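Local coordinates for protein Moesin/ezrin/radixin homolog 2 (Drosophila melanogaster, PDB 7EDR) that probably binds membrane proteins and signalling partners at the cell cortex through its FERM domain, as in other merlin and ezrin-radixin-moesin family members, at residues C[107-110]-C[111-115]; C[154-158]-C[159-163]. One frame throughout, in Å; residues are numbered along the deposited sequence.

Contact 1. Residues C[107-110]-C[111-115]; sequences LQVK and QSILS
K110 and L114, one helical turn apart, run side by side and point the same way. The lysine's aliphatic stem does the touching: its CG lies 3.7 Å from CD2 of L114. CG of K110, anti to the backbone N (chi1 174°), leans along the helix towards the leucine, beside its own carbonyl carbon. Further out the lysine chain bends at its last two torsions. The backbone bond from L114 N to K110 O, 2.8 Å, joins the same two residues. V109 and I113 make the next i to i+4 pair, this time with their branches crossing obliquely; CG1 of V109 is 4.1 Å from CD1 of I113. Both are buried. They belong to helix 99-114 of the FERM central lobe, an all-helical subdomain, and this face of the helix packs on helix 187-198, where V109 meets L195 and A198 and I113 meets Y194, and on L128 of helix 122-137. Round the helix, NE2 of Q108 donates to a water at 3.0 Å, which sits a long 3.4 Å from OG of S112, a weak link at most; the glutamine's OE1 takes the backbone N-H of A85. At the C-terminal end, the carbonyl O of Q111 is gripped twice by S115, from its OG at 2.8 Å and its N at 3.0 Å.

Contact 2. Residues C[154-158]-C[159-163]; sequences ELLPK and GVTDQ
This is a helix-start contact in the FERM central lobe: the chain leaves the weakly bonded end of helix 152-155, P157 takes the N-cap position, and the short helix 158-161 begins. The P157 carbonyl opens the helix by receiving two backbone N-H groups, V160 N at 2.8 Å from P157 O, and T161 N more weakly. On the more exposed side, K158 and D162 pair in an i to i+4 salt bridge. NZ of K158 comes to OD1 of D162 at 2.8 Å, on its syn side and 16° out of the carboxylate plane, and reaches OD2 weakly at 3.1 Å. A bend at the lysine's last torsion (chi4 -63°) turns the ammonium towards the two carboxylate oxygens. The backbone bond from D162 N to K158 O, 2.9 Å, links the same two residues, and D162 O is hydrogen-bonded to a polar side chain of another protein chain. The other side-chain contacts are apolar. CG of P157 lies alongside CG2 of V160 at 3.9 Å, both residues buried, and CB of buried L156 meets CG2 of T161 at 3.8 Å. A water joins OG1 of T161 to the carbonyl O of L156. L156, V160 and T161 all rest on W171 of helix 168-179, while S125 of helix 122-137 meets L156, P157 and V160, so the start of helix 158-161 packs on both helices.

Both contacts lie in the helical central lobe of the FERM domain, and contact 1 comes first along the chain, at the C-terminal end of helix 99-114; contact 2 follows after helix 122-137, at the start of helix 158-161. Their centres are about 13 Å apart, yet they touch directly: CD1 of L114 is 3.5 Å from O of L155, and CG of P157 is 3.7 Å from O of I113. The end of helix 99-114 thus packs against residues 154-157, the end of helix 152-155 and the turn leading into helix 158-161. Helix 122-137 is common ground, receiving K110 and I113 from contact 1 and L155 to P157 and V160 from contact 2, so residues distant in sequence share one core.

Contact 1. Residues C[107-110]-C[111-115]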
loop_
_atom_site.group_PDB
_atom_site.type_symbol
_atom_site.label_atom_id
_atom_site.label_comp_id
_atom_site.label_asym_id
_atom_site.label_seq_id
_atom_site.Cartn_x
_atom_site.Cartn_y
_atom_site.Cartn_z
ATOM N N LEU C 107 3.074 17.866 22.583
ATOM C CA LEU C 107 2.740 18.799 23.655
ATOM C C LEU C 107 1.708 18.204 24.605
ATOM O O LEU C 107 1.810 18.377 25.824
ATOM C CB LEU C 107 2.234 20.124 23.089
ATOM C CG LEU C 107 3.263 21.007 22.382
ATOM C CD1 LEU C 107 2.580 22.195 21.758
ATOM C CD2 LEU C 107 4.322 21.445 23.372
ATOM N N GLN C 108 0.713 17.491 24.075
ATOM C CA GLN C 108 -0.306 16.906 24.947
ATOM C C GLN C 108 0.248 15.749 25.779
ATOM O O GLN C 108 -0.063 15.634 26.967
ATOM C CB GLN C 108 -1.487 16.438 24.108
ATOM C CG GLN C 108 -2.565 15.749 24.877
ATOM C CD GLN C 108 -3.697 15.312 23.973
ATOM O OE1 GLN C 108 -4.018 16.002 22.997
ATOM N NE2 GLN C 108 -4.286 14.140 24.261
ATOM N N VAL C 109 1.047 14.870 25.175
ATOM C CA VAL C 109 1.610 13.759 25.933
ATOM C C VAL C 109 2.538 14.270 27.032
ATOM O O VAL C 109 2.533 13.755 28.160
ATOM C CB VAL C 109 2.337 12.780 24.992
ATOM C CG1 VAL C 109 3.127 11.791 25.813
ATOM C CG2 VAL C 109 1.330 12.038 24.079
ATOM N N LYS C 110 3.349 15.288 26.726
ATOM C CA LYS C 110 4.271 15.804 27.730
ATOM C C LYS C 110 3.512 16.369 28.924
ATOM O O LYS C 110 3.911 16.153 30.077
ATOM C CB LYS C 110 5.217 16.851 27.124
ATOM C CG LYS C 110 6.125 17.546 28.159
ATOM C CD LYS C 110 7.381 18.170 27.554
ATOM C CE LYS C 110 7.078 19.443 26.769
ATOM N NZ LYS C 110 6.183 20.344 27.526
ATOM N N GLN C 111 2.382 17.041 28.688
ATOM C CA GLN C 111 1.624 17.530 29.838
ATOM C C GLN C 111 0.992 16.395 30.635
ATOM O O GLN C 111 0.871 16.506 31.859
ATOM C CB GLN C 111 0.550 18.534 29.424
ATOM C CG GLN C 111 0.173 19.446 30.597
ATOM C CD GLN C 111 1.406 19.860 31.473
ATOM O OE1 GLN C 111 1.445 19.578 32.695
ATOM N NE2 GLN C 111 2.404 20.535 30.851
ATOM N N SER C 112 0.577 15.315 29.966
ATOM C CA SER C 112 0.145 14.104 30.664
ATOM C C SER C 112 1.197 13.654 31.658
ATOM O O SER C 112 0.886 13.299 32.798
ATOM C CB SER C 112 -0.098 12.971 29.665
ATOM O OG SER C 112 -1.372 13.077 29.097
ATOM N N ILE C 113 2.457 13.646 31.213
ATOM C CA ILE C 113 3.548 13.136 32.022
ATOM C C ILE C 113 3.893 14.119 33.139
ATOM O O ILE C 113 3.937 13.753 34.318
ATOM C CB ILE C 113 4.748 12.832 31.112
ATOM C CG1 ILE C 113 4.374 11.658 30.181
ATOM C CG2 ILE C 113 5.985 12.572 31.939
ATOM C CD1 ILE C 113 5.399 11.278 29.139
ATOM N N LEU C 114 4.103 15.390 32.789
ATOM C CA LEU C 114 4.482 16.391 33.785
ATOM C C LEU C 114 3.433 16.518 34.883
ATOM O O LEU C 114 3.769 16.734 36.053
ATOM C CB LEU C 114 4.701 17.742 33.108
ATOM C CG LEU C 114 6.144 18.155 32.861
ATOM C CD1 LEU C 114 7.088 16.952 32.849
ATOM C CD2 LEU C 114 6.210 18.927 31.561
ATOM N N SER C 115 2.157 16.388 34.529
ATOM C CA SER C 115 1.073 16.458 35.501
ATOM C C SER C 115 0.773 15.113 36.145
ATOM O O SER C 115 -0.104 15.042 37.017
ATOM C CB SER C 115 -0.189 16.976 34.823
ATOM O OG SER C 115 -0.765 15.927 34.064
HETATM O O HOH W 1 -3.926 12.734 26.871
#

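Contact 2. Residues C[154-158]-C[159-163]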
loop_
_atom_site.group_PDB
_atom_site.type_symbol
_atom_site.label_atom_id
_atom_site.label_comp_id
_atom_site.label_asym_id
_atom_site.label_seq_id
_atom_site.Cartn_x
_atom_site.Cartn_y
_atom_site.Cartn_z
ATOM N N GLU C 154 9.864 22.377 36.847
ATOM C CA GLU C 154 9.015 22.466 35.664
ATOM C C GLU C 154 9.295 21.381 34.630
ATOM O O GLU C 154 8.497 21.215 33.700
ATOM C CB GLU C 154 9.192 23.825 34.992
ATOM C CG GLU C 154 8.682 24.987 35.800
ATOM C CD GLU C 154 8.602 26.251 34.970
ATOM O OE1 GLU C 154 9.666 26.868 34.723
ATOM O OE2 GLU C 154 7.474 26.611 34.550
ATOM N N LEU C 155 10.424 20.674 34.747
ATOM C CA LEU C 155 10.816 19.664 33.779
ATOM C C LEU C 155 10.539 18.258 34.276
ATOM O O LEU C 155 10.476 17.329 33.463
ATOM C CB LEU C 155 12.308 19.805 33.433
ATOM C CG LEU C 155 12.722 21.101 32.716
ATOM C CD1 LEU C 155 14.208 21.340 32.847
ATOM C CD2 LEU C 155 12.333 21.065 31.227
ATOM N N LEU C 156 10.324 18.096 35.577
ATOM C CA LEU C 156 10.145 16.786 36.133
ATOM C C LEU C 156 8.800 16.687 36.828
ATOM O O LEU C 156 8.350 17.655 37.454
ATOM C CB LEU C 156 11.270 16.460 37.124
ATOM C CG LEU C 156 12.641 16.370 36.451
ATOM C CD1 LEU C 156 13.753 16.066 37.466
ATOM C CD2 LEU C 156 12.618 15.330 35.313
ATOM N N PRO C 157 8.122 15.547 36.710
ATOM C CA PRO C 157 6.933 15.309 37.535
ATOM C C PRO C 157 7.255 15.496 39.017
ATOM O O PRO C 157 8.295 15.048 39.513
ATOM C CB PRO C 157 6.568 13.851 37.222
ATOM C CG PRO C 157 7.264 13.522 35.959
ATOM C CD PRO C 157 8.475 14.392 35.871
ATOM N N LYS C 158 6.348 16.154 39.737
ATOM C CA LYS C 158 6.575 16.352 41.167
ATOM C C LYS C 158 6.727 15.027 41.907
ATOM O O LYS C 158 7.486 14.948 42.879
ATOM C CB LYS C 158 5.449 17.180 41.781
ATOM C CG LYS C 158 5.646 17.428 43.261
ATOM C CD LYS C 158 4.857 18.626 43.770
ATOM C CE LYS C 158 5.335 19.020 45.163
ATOM N NZ LYS C 158 5.082 17.928 46.154
ATOM N N GLY C 159 6.038 13.973 41.460
ATOM C CA GLY C 159 6.227 12.669 42.067
ATOM C C GLY C 159 7.630 12.122 41.909
ATOM O O GLY C 159 8.042 11.241 42.679
ATOM N N VAL C 160 8.371 12.600 40.913
ATOM C CA VAL C 160 9.768 12.207 40.791
ATOM C C VAL C 160 10.615 12.931 41.827
ATOM O O VAL C 160 11.318 12.306 42.626
ATOM C CB VAL C 160 10.276 12.463 39.362
ATOM C CG1 VAL C 160 11.799 12.258 39.286
ATOM C CG2 VAL C 160 9.592 11.527 38.436
ATOM N N THR C 161 10.535 14.258 41.843
ATOM C CA THR C 161 11.422 15.033 42.701
ATOM C C THR C 161 11.103 14.845 44.186
ATOM O O THR C 161 12.016 14.918 45.014
ATOM C CB THR C 161 11.373 16.508 42.294
ATOM O OG1 THR C 161 10.016 16.968 42.290
ATOM C CG2 THR C 161 11.965 16.682 40.899
ATOM N N ASP C 162 9.836 14.587 44.545
ATOM C CA ASP C 162 9.487 14.256 45.930
ATOM C C ASP C 162 10.108 12.951 46.396
ATOM O O ASP C 162 10.253 12.740 47.602
ATOM C CB ASP C 162 7.971 14.113 46.113
ATOM C CG ASP C 162 7.216 15.412 45.917
ATOM O OD1 ASP C 162 5.993 15.334 45.716
ATOM O OD2 ASP C 162 7.827 16.500 45.948
ATOM N N GLN C 163 10.445 12.069 45.474
ATOM C CA GLN C 163 10.903 10.722 45.769
ATOM C C GLN C 163 12.378 10.666 46.156
ATOM O O GLN C 163 12.848 9.624 46.632
ATOM C CB GLN C 163 10.637 9.863 44.530
ATOM C CG GLN C 163 10.570 8.385 44.718
ATOM C CD GLN C 163 10.064 7.723 43.458
ATOM O OE1 GLN C 163 9.248 8.309 42.732
ATOM N NE2 GLN C 163 10.549 6.516 43.177
HETATM O O HOH W 2 9.240 18.664 40.167
#